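Local atomic coordinates of isoflavone reductase (Medicago sativa, PDB entry 2GAS), a protein that reduces achiral isoflavones with NADPH to a chiral isoflavanone, the penultimate intermediate on the way to the alfalfa phytoalexin medicarpin. Residues L179-Y188 and Y266-V276; L160-P171 and A299-V307. All blocks are in the same frame, centred on the assembly; numbering follows the deposited sequence.

Contact 1 of 2, residues L179-Y188 and Y266-V276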
# COMPACT_ATOMS: atom_id res chain seq x y z
N LEU A 179 -13.48 -17.57 -2.60
CA LEU A 179 -13.56 -17.76 -1.16
C LEU A 179 -14.89 -17.18 -0.70
O LEU A 179 -15.20 -16.02 -0.97
CB LEU A 179 -12.40 -17.04 -0.46
CG LEU A 179 -11.01 -17.38 -0.99
CD1 LEU A 179 -9.99 -16.71 -0.09
CD2 LEU A 179 -10.79 -18.89 -1.01
N GLY A 180 -15.68 -17.99 -0.01
CA GLY A 180 -16.98 -17.52 0.44
C GLY A 180 -17.92 -17.43 -0.74
O GLY A 180 -17.65 -18.02 -1.79
N ASP A 181 -19.01 -16.67 -0.61
CA ASP A 181 -19.98 -16.57 -1.70
C ASP A 181 -19.61 -15.62 -2.83
O ASP A 181 -20.29 -15.59 -3.86
CB ASP A 181 -21.38 -16.24 -1.17
CG ASP A 181 -21.50 -14.84 -0.62
OD1 ASP A 181 -22.64 -14.44 -0.29
OD2 ASP A 181 -20.49 -14.12 -0.51
N GLY A 182 -18.54 -14.85 -2.65
CA GLY A 182 -18.11 -13.93 -3.69
C GLY A 182 -18.88 -12.62 -3.77
O GLY A 182 -18.74 -11.88 -4.74
N ASN A 183 -19.70 -12.32 -2.76
CA ASN A 183 -20.48 -11.09 -2.77
C ASN A 183 -20.01 -10.06 -1.75
O ASN A 183 -20.80 -9.26 -1.24
CB ASN A 183 -21.97 -11.41 -2.55
CG ASN A 183 -22.54 -12.30 -3.65
OD1 ASN A 183 -22.44 -11.98 -4.83
ND2 ASN A 183 -23.14 -13.41 -3.25
N VAL A 184 -18.71 -10.08 -1.46
CA VAL A 184 -18.11 -9.16 -0.50
C VAL A 184 -17.24 -8.15 -1.24
O VAL A 184 -16.32 -8.53 -1.95
CB VAL A 184 -17.25 -9.92 0.53
CG1 VAL A 184 -16.60 -8.94 1.49
CG2 VAL A 184 -18.11 -10.93 1.28
N LYS A 185 -17.55 -6.88 -1.07
CA LYS A 185 -16.80 -5.83 -1.75
C LYS A 185 -15.32 -5.75 -1.39
O LYS A 185 -14.94 -5.89 -0.22
CB LYS A 185 -17.45 -4.46 -1.48
CG LYS A 185 -18.79 -4.25 -2.17
CD LYS A 185 -18.63 -3.97 -3.65
CE LYS A 185 -19.97 -3.63 -4.29
NZ LYS A 185 -19.84 -3.28 -5.73
N GLY A 186 -14.50 -5.53 -2.41
CA GLY A 186 -13.07 -5.36 -2.24
C GLY A 186 -12.74 -4.04 -2.90
O GLY A 186 -13.52 -3.58 -3.74
N ALA A 187 -11.63 -3.41 -2.53
CA ALA A 187 -11.23 -2.12 -3.12
C ALA A 187 -9.88 -2.28 -3.81
O ALA A 187 -8.91 -2.67 -3.17
CB ALA A 187 -11.17 -1.05 -2.03
N TYR A 188 -9.83 -1.98 -5.10
CA TYR A 188 -8.61 -2.12 -5.89
C TYR A 188 -8.08 -0.80 -6.44
O TYR A 188 -8.85 0.09 -6.81
CB TYR A 188 -8.86 -3.07 -7.07
CG TYR A 188 -9.36 -4.43 -6.64
CD1 TYR A 188 -10.73 -4.67 -6.50
CD2 TYR A 188 -8.47 -5.45 -6.33
CE1 TYR A 188 -11.20 -5.90 -6.05
CE2 TYR A 188 -8.93 -6.69 -5.88
CZ TYR A 188 -10.30 -6.91 -5.74
OH TYR A 188 -10.76 -8.13 -5.29
N TYR A 266 -6.19 -13.22 1.84
CA TYR A 266 -7.38 -13.30 0.98
C TYR A 266 -8.65 -13.47 1.81
O TYR A 266 -9.69 -12.91 1.49
CB TYR A 266 -7.26 -14.49 0.02
CG TYR A 266 -6.14 -14.39 -0.99
CD1 TYR A 266 -5.59 -15.55 -1.54
CD2 TYR A 266 -5.64 -13.16 -1.41
CE1 TYR A 266 -4.58 -15.49 -2.48
CE2 TYR A 266 -4.62 -13.09 -2.36
CZ TYR A 266 -4.09 -14.26 -2.88
OH TYR A 266 -3.07 -14.22 -3.80
N HIS A 267 -8.56 -14.26 2.88
CA HIS A 267 -9.71 -14.48 3.76
C HIS A 267 -10.22 -13.14 4.30
O HIS A 267 -11.42 -12.85 4.26
CB HIS A 267 -9.30 -15.39 4.93
CG HIS A 267 -10.26 -15.39 6.08
ND1 HIS A 267 -11.46 -16.08 6.07
CD2 HIS A 267 -10.20 -14.76 7.28
CE1 HIS A 267 -12.09 -15.88 7.21
NE2 HIS A 267 -11.34 -15.08 7.97
N SER A 268 -9.31 -12.31 4.79
CA SER A 268 -9.67 -11.01 5.32
C SER A 268 -10.24 -10.09 4.25
O SER A 268 -11.19 -9.35 4.49
CB SER A 268 -8.43 -10.37 5.97
OG SER A 268 -8.71 -9.05 6.40
N GLN A 269 -9.66 -10.14 3.05
CA GLN A 269 -10.09 -9.27 1.95
C GLN A 269 -11.33 -9.77 1.21
O GLN A 269 -12.18 -8.97 0.82
CB GLN A 269 -8.91 -9.11 0.97
CG GLN A 269 -9.02 -7.95 -0.04
CD GLN A 269 -9.51 -8.40 -1.42
OE1 GLN A 269 -9.35 -9.56 -1.81
NE2 GLN A 269 -10.09 -7.46 -2.18
N GLN A 270 -11.44 -11.08 1.04
CA GLN A 270 -12.54 -11.69 0.30
C GLN A 270 -13.75 -12.13 1.10
O GLN A 270 -14.88 -12.09 0.60
CB GLN A 270 -12.00 -12.90 -0.48
CG GLN A 270 -10.93 -12.56 -1.52
CD GLN A 270 -11.52 -12.25 -2.89
OE1 GLN A 270 -12.27 -13.06 -3.45
NE2 GLN A 270 -11.17 -11.09 -3.44
N ILE A 271 -13.53 -12.58 2.34
CA ILE A 271 -14.62 -13.05 3.19
C ILE A 271 -15.03 -12.08 4.28
O ILE A 271 -16.21 -11.75 4.43
CB ILE A 271 -14.26 -14.42 3.84
CG1 ILE A 271 -14.15 -15.48 2.76
CG2 ILE A 271 -15.34 -14.83 4.84
CD1 ILE A 271 -15.34 -15.50 1.88
N LYS A 272 -14.06 -11.60 5.05
CA LYS A 272 -14.39 -10.69 6.14
C LYS A 272 -14.72 -9.29 5.63
O LYS A 272 -15.35 -8.51 6.34
CB LYS A 272 -13.23 -10.62 7.15
CG LYS A 272 -12.84 -11.96 7.77
CD LYS A 272 -14.02 -12.63 8.47
CE LYS A 272 -14.46 -11.85 9.70
NZ LYS A 272 -15.46 -12.60 10.51
N GLY A 273 -14.30 -8.99 4.40
CA GLY A 273 -14.56 -7.68 3.83
C GLY A 273 -13.85 -6.55 4.55
O GLY A 273 -14.49 -5.59 5.00
N ASP A 274 -12.53 -6.63 4.64
CA ASP A 274 -11.79 -5.58 5.33
C ASP A 274 -11.84 -4.20 4.67
O ASP A 274 -11.43 -3.22 5.28
CB ASP A 274 -10.32 -6.00 5.59
CG ASP A 274 -9.61 -6.49 4.34
OD1 ASP A 274 -9.90 -6.00 3.24
OD2 ASP A 274 -8.72 -7.36 4.49
N ALA A 275 -12.34 -4.13 3.44
CA ALA A 275 -12.45 -2.84 2.75
C ALA A 275 -13.83 -2.24 2.97
O ALA A 275 -14.12 -1.14 2.51
CB ALA A 275 -12.19 -3.00 1.25
N VAL A 276 -14.68 -2.98 3.68
CA VAL A 276 -16.05 -2.55 3.95
C VAL A 276 -16.22 -1.98 5.35
O VAL A 276 -16.10 -2.69 6.34
CB VAL A 276 -17.03 -3.74 3.79
CG1 VAL A 276 -18.46 -3.27 4.02
CG2 VAL A 276 -16.87 -4.35 2.41
O HOH W 1 -14.84 -13.68 -2.61
O HOH W 2 -11.86 -15.63 -3.90
O HOH W 3 -13.53 -8.89 -1.83
O HOH W 4 -12.73 -6.25 1.28
O HOH W 5 -10.05 -4.99 -0.56

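Contact 2 of 2, residues L160-P171 and A299-V307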
# COMPACT_ATOMS: atom_id res chain seq x y z
N LEU A 160 -5.51 -8.14 -7.87
CA LEU A 160 -6.29 -8.26 -9.09
C LEU A 160 -5.59 -8.99 -10.23
O LEU A 160 -6.25 -9.67 -11.02
CB LEU A 160 -6.72 -6.87 -9.56
CG LEU A 160 -7.84 -6.82 -10.60
CD1 LEU A 160 -9.06 -7.56 -10.07
CD2 LEU A 160 -8.19 -5.37 -10.92
N ARG A 161 -4.27 -8.86 -10.32
CA ARG A 161 -3.54 -9.50 -11.40
C ARG A 161 -3.83 -10.99 -11.55
O ARG A 161 -3.89 -11.49 -12.67
CB ARG A 161 -2.04 -9.30 -11.25
CG ARG A 161 -1.29 -9.88 -12.42
CD ARG A 161 0.19 -9.60 -12.37
NE ARG A 161 0.86 -10.22 -13.51
CZ ARG A 161 2.14 -10.03 -13.81
NH1 ARG A 161 2.89 -9.25 -13.05
NH2 ARG A 161 2.66 -10.63 -14.87
N ASN A 162 -3.99 -11.70 -10.45
CA ASN A 162 -4.29 -13.12 -10.57
C ASN A 162 -5.65 -13.46 -10.00
O ASN A 162 -5.92 -14.61 -9.66
CB ASN A 162 -3.19 -13.97 -9.92
CG ASN A 162 -3.05 -13.73 -8.44
OD1 ASN A 162 -2.23 -14.37 -7.78
ND2 ASN A 162 -3.84 -12.81 -7.90
N LEU A 163 -6.52 -12.46 -9.93
CA LEU A 163 -7.87 -12.64 -9.40
C LEU A 163 -7.86 -13.38 -8.07
O LEU A 163 -8.70 -14.24 -7.81
CB LEU A 163 -8.74 -13.40 -10.42
CG LEU A 163 -9.47 -12.56 -11.47
CD1 LEU A 163 -8.52 -11.58 -12.14
CD2 LEU A 163 -10.09 -13.49 -12.51
N ALA A 164 -6.89 -13.03 -7.23
CA ALA A 164 -6.73 -13.63 -5.91
C ALA A 164 -6.66 -15.16 -5.93
O ALA A 164 -7.16 -15.82 -5.02
CB ALA A 164 -7.88 -13.18 -5.01
N GLN A 165 -6.03 -15.71 -6.96
CA GLN A 165 -5.89 -17.16 -7.08
C GLN A 165 -4.50 -17.62 -6.66
O GLN A 165 -3.51 -16.97 -6.99
CB GLN A 165 -6.12 -17.60 -8.53
CG GLN A 165 -7.48 -17.23 -9.10
CD GLN A 165 -8.62 -17.89 -8.35
OE1 GLN A 165 -9.36 -17.23 -7.62
NE2 GLN A 165 -8.76 -19.19 -8.53
N LEU A 166 -4.43 -18.74 -5.94
CA LEU A 166 -3.16 -19.29 -5.49
C LEU A 166 -2.33 -19.85 -6.64
O LEU A 166 -2.87 -20.41 -7.60
CB LEU A 166 -3.39 -20.39 -4.46
CG LEU A 166 -4.04 -19.99 -3.13
CD1 LEU A 166 -4.24 -21.24 -2.28
CD2 LEU A 166 -3.15 -18.99 -2.41
N ASP A 167 -1.01 -19.71 -6.54
CA ASP A 167 -0.08 -20.21 -7.56
C ASP A 167 -0.44 -19.78 -8.98
O ASP A 167 -0.47 -20.60 -9.89
CB ASP A 167 0.00 -21.73 -7.49
CG ASP A 167 0.51 -22.22 -6.15
OD1 ASP A 167 1.62 -21.81 -5.74
OD2 ASP A 167 -0.19 -23.02 -5.50
N ALA A 168 -0.71 -18.49 -9.15
CA ALA A 168 -1.04 -17.94 -10.45
C ALA A 168 -0.55 -16.50 -10.48
O ALA A 168 -0.70 -15.77 -9.50
CB ALA A 168 -2.54 -17.99 -10.68
N THR A 169 0.05 -16.09 -11.59
CA THR A 169 0.55 -14.72 -11.72
C THR A 169 -0.37 -13.88 -12.58
O THR A 169 -0.50 -12.67 -12.37
CB THR A 169 1.97 -14.70 -12.33
OG1 THR A 169 1.96 -15.34 -13.61
CG2 THR A 169 2.95 -15.41 -11.42
N ASP A 170 -1.02 -14.52 -13.55
CA ASP A 170 -1.93 -13.81 -14.44
C ASP A 170 -3.37 -14.27 -14.22
O ASP A 170 -3.61 -15.28 -13.56
CB ASP A 170 -1.52 -14.05 -15.90
CG ASP A 170 -0.34 -13.20 -16.31
OD1 ASP A 170 0.45 -12.79 -15.43
OD2 ASP A 170 -0.19 -12.93 -17.53
N PRO A 171 -4.35 -13.52 -14.76
CA PRO A 171 -5.75 -13.90 -14.58
C PRO A 171 -6.06 -15.26 -15.18
O PRO A 171 -5.67 -15.55 -16.31
CB PRO A 171 -6.51 -12.78 -15.30
CG PRO A 171 -5.58 -11.61 -15.20
CD PRO A 171 -4.24 -12.25 -15.49
N ALA A 299 -10.47 -0.98 -12.68
CA ALA A 299 -10.12 -2.39 -12.66
C ALA A 299 -10.29 -2.91 -14.08
O ALA A 299 -9.52 -3.75 -14.55
CB ALA A 299 -11.03 -3.13 -11.70
N ASP A 300 -11.31 -2.41 -14.77
CA ASP A 300 -11.58 -2.81 -16.14
C ASP A 300 -10.40 -2.48 -17.04
O ASP A 300 -9.94 -3.31 -17.82
CB ASP A 300 -12.83 -2.09 -16.66
CG ASP A 300 -13.20 -2.50 -18.07
OD1 ASP A 300 -13.68 -3.64 -18.25
OD2 ASP A 300 -13.00 -1.69 -19.00
N GLU A 301 -9.90 -1.25 -16.93
CA GLU A 301 -8.75 -0.80 -17.72
C GLU A 301 -7.50 -1.59 -17.36
O GLU A 301 -6.75 -2.02 -18.23
CB GLU A 301 -8.52 0.70 -17.51
CG GLU A 301 -9.57 1.60 -18.19
CD GLU A 301 -9.53 3.06 -17.74
OE1 GLU A 301 -10.19 3.90 -18.40
OE2 GLU A 301 -8.87 3.38 -16.73
N TYR A 302 -7.29 -1.80 -16.06
CA TYR A 302 -6.12 -2.55 -15.60
C TYR A 302 -6.04 -3.95 -16.22
O TYR A 302 -4.97 -4.38 -16.65
CB TYR A 302 -6.12 -2.68 -14.07
CG TYR A 302 -5.03 -3.61 -13.57
CD1 TYR A 302 -3.71 -3.18 -13.50
CD2 TYR A 302 -5.31 -4.94 -13.26
CE1 TYR A 302 -2.69 -4.07 -13.15
CE2 TYR A 302 -4.31 -5.83 -12.91
CZ TYR A 302 -3.00 -5.39 -12.86
OH TYR A 302 -2.00 -6.29 -12.55
N LEU A 303 -7.16 -4.64 -16.26
CA LEU A 303 -7.19 -6.00 -16.80
C LEU A 303 -7.02 -6.09 -18.32
O LEU A 303 -6.72 -7.16 -18.84
CB LEU A 303 -8.49 -6.69 -16.39
CG LEU A 303 -8.60 -7.00 -14.89
CD1 LEU A 303 -10.01 -7.49 -14.58
CD2 LEU A 303 -7.57 -8.05 -14.50
N ASN A 304 -7.19 -4.97 -19.02
CA ASN A 304 -7.05 -4.98 -20.47
C ASN A 304 -5.68 -5.45 -20.95
O ASN A 304 -5.56 -6.04 -22.02
CB ASN A 304 -7.33 -3.59 -21.05
CG ASN A 304 -8.81 -3.32 -21.20
OD1 ASN A 304 -9.57 -4.21 -21.58
ND2 ASN A 304 -9.22 -2.08 -20.93
N GLN A 305 -4.64 -5.21 -20.15
CA GLN A 305 -3.30 -5.61 -20.55
C GLN A 305 -3.11 -7.12 -20.60
O GLN A 305 -2.17 -7.61 -21.23
CB GLN A 305 -2.26 -5.00 -19.61
CG GLN A 305 -2.38 -5.45 -18.17
CD GLN A 305 -1.36 -4.78 -17.27
OE1 GLN A 305 -0.16 -4.96 -17.45
NE2 GLN A 305 -1.84 -4.01 -16.30
N PHE A 306 -4.00 -7.87 -19.95
CA PHE A 306 -3.90 -9.33 -19.93
C PHE A 306 -4.80 -10.03 -20.94
O PHE A 306 -4.70 -11.25 -21.12
CB PHE A 306 -4.24 -9.86 -18.53
CG PHE A 306 -3.36 -9.31 -17.45
CD1 PHE A 306 -3.81 -8.29 -16.62
CD2 PHE A 306 -2.06 -9.78 -17.29
CE1 PHE A 306 -2.98 -7.74 -15.64
CE2 PHE A 306 -1.22 -9.24 -16.31
CZ PHE A 306 -1.68 -8.22 -15.49
N VAL A 307 -5.66 -9.27 -21.59
CA VAL A 307 -6.58 -9.83 -22.57
C VAL A 307 -5.87 -10.47 -23.76
O VAL A 307 -6.21 -11.61 -24.11
CB VAL A 307 -7.56 -8.75 -23.08
CG1 VAL A 307 -8.45 -9.32 -24.17
CG2 VAL A 307 -8.41 -8.25 -21.92
OXT VAL A 307 -4.97 -9.80 -24.32

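Contact 1 of 2, residues L179-Y188 and Y266-V276
Tyr188 and Gln269 meet at about a right angle, the phenol ring turned 76° from the amide plane, and Gln269 NE2 gives a straight but weak hydrogen bond, 3.3 Å, to Tyr188 OH. A water also joins NE2 to Ala187 N, and Gln270 NE2 donates to Gln269 OE1 over 2.9 Å. Gln270 OE1 in turn accepts from two waters, one donating to Leu179 O, the other accepting from Leu179 N. Another water bridges Gln269 O and Val184 O; a further one lies between Gln269 O and Lys185 O and accepts from Ala275 N. Between these bridges Val184 packs on the helix end, its CB 3.2 Å from Gln270 O. Its CG1, anti to the backbone N (chi1 178°), sits 3.4 Å from Gly273 CA, where a side chain would collide with it. Ala187 CB and Ala275 CB touch at 3.9 Å, and Leu179 CD1 lies on Tyr266 CB, the side chains slanting across each other. Helix 259-271, with a pi-type turn near its end and a positive-phi glycine after it, thus packs with the type I turn that follows against strand 185-189 of the small mixed sheet and the loop leading in from strand 175-179.

Contact 2 of 2, residues L160-P171 and A299-V307
Asp170 OD1 is gripped side-on by two nitrogens of Arg161, NH2 at 3.1 Å on the syn lone pair and NE at 3.2 Å from above the carboxylate plane, and this salt-bridged pair meets the Phe306 ring. Asp170 OD2 lies at the ring edge, 3.7 Å from Phe306 CD2. Arg161 runs fully extended, CG anti to the backbone N (chi1 -176°), which takes it across the ring at about a right angle and brings its CG to 3.5 Å from Phe306 CZ. One face of the phenyl receives Pro171 CD in a CH-pi contact, 4.0 Å from the centroid. Segment 160-171 starts at the end of helix 156-160, closed by a Schellman motif with Leu163 as its positive-phi residue, and helix 299-303 packs beside that exit. There Leu160 and the Tyr302 ring run alongside one another, pointing opposite ways, Leu160 CD2 touching both Ala299 CB and Tyr302 CD2 at 3.7 Å. Were Arg161 replaced by an alanine, the Asp170 carboxylate would probably lose its charged mate and a gap would be likely to open beside Phe306 CZ. Arg173 hydrogen-bonds to the carbonyl of Phe306 and to the C-terminal carboxylate of Val307.

Overall arrangement
The centres of the two contacts lie about 16 Å apart, and along the chain contact 1 is nested within the loop that contact 2 closes: 160-171 comes first, then 179-188, 266-276 and finally 299-307. They touch where Tyr188 packs on Leu160 and where the Tyr266 ring meets Ala164 and Leu166. The first pairing joins strand 185-189 to helix 156-160; the second joins helix 259-271 to the loop that follows helix 156-160. Contact 1 lies away from the cofactor-binding and active-site residues, whereas Arg161 of contact 2 is about 10 Å, side chain to side chain, from Ala13 of the inferred NADP(+) site. Together they illustrate how late chain segments fold back on earlier ones beside a Rossmann-type domain.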